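Local coordinates for protein glycoside hydrolase family 43 (Halothermothrix orenii, PDB 4QQS) that hydrolyses O-glycosidic bonds, showing alpha-L-arabinofuranosidase activity, and probably takes part in the breakdown of xylan, at residues G135-Y140 with M163-L168. Numbering follows the deposited sequence.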
# COMPACT_ATOMS: atom_id res chain seq x y z
N GLY A 135 -2.85 9.85 -18.44
CA GLY A 135 -1.51 10.22 -18.02
C GLY A 135 -1.42 11.17 -16.84
O GLY A 135 -0.31 11.52 -16.42
N THR A 136 -2.56 11.61 -16.31
CA THR A 136 -2.55 12.53 -15.17
C THR A 136 -2.20 11.78 -13.89
O THR A 136 -2.82 10.76 -13.58
CB THR A 136 -3.91 13.22 -14.99
OG1 THR A 136 -4.31 13.87 -16.20
CG2 THR A 136 -3.86 14.24 -13.85
N PRO A 137 -1.22 12.28 -13.12
CA PRO A 137 -0.88 11.66 -11.84
C PRO A 137 -1.71 12.22 -10.69
O PRO A 137 -2.00 13.41 -10.62
CB PRO A 137 0.59 12.05 -11.65
CG PRO A 137 0.77 13.31 -12.44
CD PRO A 137 -0.28 13.36 -13.49
N TYR A 138 -2.06 11.32 -9.77
CA TYR A 138 -2.73 11.66 -8.54
C TYR A 138 -2.03 10.97 -7.39
O TYR A 138 -1.65 9.82 -7.52
CB TYR A 138 -4.19 11.20 -8.56
CG TYR A 138 -5.00 11.82 -9.67
CD1 TYR A 138 -5.04 11.24 -10.93
CD2 TYR A 138 -5.72 12.99 -9.47
CE1 TYR A 138 -5.77 11.80 -11.96
CE2 TYR A 138 -6.45 13.57 -10.50
CZ TYR A 138 -6.46 12.97 -11.74
OH TYR A 138 -7.19 13.51 -12.78
N ILE A 139 -1.86 11.67 -6.28
CA ILE A 139 -1.30 11.08 -5.08
C ILE A 139 -2.38 10.96 -4.02
O ILE A 139 -3.08 11.92 -3.72
CB ILE A 139 -0.05 11.85 -4.57
CG1 ILE A 139 0.62 11.07 -3.43
CG2 ILE A 139 -0.39 13.27 -4.16
CD1 ILE A 139 1.98 11.64 -3.03
N TYR A 140 -2.52 9.74 -3.50
CA TYR A 140 -3.39 9.44 -2.37
C TYR A 140 -2.48 9.24 -1.18
O TYR A 140 -1.46 8.59 -1.31
CB TYR A 140 -4.19 8.14 -2.67
CG TYR A 140 -5.12 8.31 -3.84
CD1 TYR A 140 -4.68 8.15 -5.14
CD2 TYR A 140 -6.44 8.66 -3.64
CE1 TYR A 140 -5.52 8.37 -6.21
CE2 TYR A 140 -7.30 8.86 -4.71
CZ TYR A 140 -6.84 8.72 -6.00
OH TYR A 140 -7.62 8.95 -7.09
N MET A 163 -1.15 15.69 -9.08
CA MET A 163 0.23 16.15 -9.06
C MET A 163 0.59 16.86 -10.34
O MET A 163 -0.04 16.67 -11.37
CB MET A 163 1.21 14.99 -8.88
CG MET A 163 0.84 14.01 -7.77
SD MET A 163 2.09 12.76 -7.49
CE MET A 163 3.22 13.65 -6.44
N SER A 164 1.65 17.65 -10.26
CA SER A 164 2.27 18.17 -11.46
C SER A 164 2.82 17.00 -12.26
O SER A 164 3.05 15.89 -11.73
CB SER A 164 3.39 19.14 -11.09
OG SER A 164 4.32 18.50 -10.23
N GLN A 165 3.09 17.26 -13.54
CA GLN A 165 3.60 16.22 -14.41
C GLN A 165 4.93 15.66 -13.95
O GLN A 165 5.22 14.49 -14.19
CB GLN A 165 3.72 16.75 -15.85
CG GLN A 165 2.39 16.91 -16.56
CD GLN A 165 1.75 15.58 -16.89
OE1 GLN A 165 2.39 14.71 -17.49
NE2 GLN A 165 0.49 15.39 -16.47
N ASP A 166 5.74 16.49 -13.29
CA ASP A 166 7.05 16.05 -12.79
C ASP A 166 7.01 15.40 -11.41
O ASP A 166 8.05 15.01 -10.88
CB ASP A 166 8.09 17.19 -12.85
CG ASP A 166 7.72 18.41 -12.01
OD1 ASP A 166 6.81 18.33 -11.16
OD2 ASP A 166 8.39 19.46 -12.19
N LEU A 167 5.81 15.25 -10.86
CA LEU A 167 5.57 14.66 -9.55
C LEU A 167 6.12 15.46 -8.36
O LEU A 167 6.13 14.96 -7.25
CB LEU A 167 6.09 13.22 -9.48
CG LEU A 167 5.70 12.28 -10.61
CD1 LEU A 167 6.25 10.88 -10.36
CD2 LEU A 167 4.19 12.23 -10.85
N LEU A 168 6.56 16.70 -8.59
CA LEU A 168 7.18 17.50 -7.53
C LEU A 168 6.23 18.44 -6.78
O LEU A 168 6.61 18.96 -5.71
CB LEU A 168 8.35 18.31 -8.08
CG LEU A 168 9.43 17.51 -8.81
CD1 LEU A 168 10.49 18.45 -9.36
CD2 LEU A 168 10.06 16.45 -7.91
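Met163 N donates to Pro137 O at 2.9 Å, almost straight at 175°. This bond joins strand 137-143 of the five-bladed beta-propeller to the segment that follows its antiparallel neighbour, strand 153-162; the backbone pairing of Ile139 with Gln161 lies next to it.

Most of the remaining contact is apolar. With CG of Met163 anti to the carbonyl carbon (chi1 -47°) and chi2 extended, CG and SD are laid along Ile139, SD 3.7 Å from Ile139 CB. The bend at chi3 (83°) then brings Met163 CE 4.1 Å from Ile139 CD1. Ile129 of strand 124-131 also touches this methionine, which therefore packs against two adjacent strands. With an alanine here, the side of Ile139 that SD and CE fill would probably be left with a gap.

Pro137 turns its ring to the loop. Leu167 CD2 meets Pro137 CB at 3.7 Å, while Pro137 CG rests 3.5 Å from Ser164 O, the carbonyl that closes the type I turn by accepting from Leu167 N. The Gln165 side chain runs at about a right angle to that of Pro137, bringing NE2 3.7 Å from Pro137 CD. Asp166 OD1 takes Ser164 OG at 2.7 Å and, from the other face of the carboxylate, Leu168 N at 3.1 Å; this second bond forms an Asx turn.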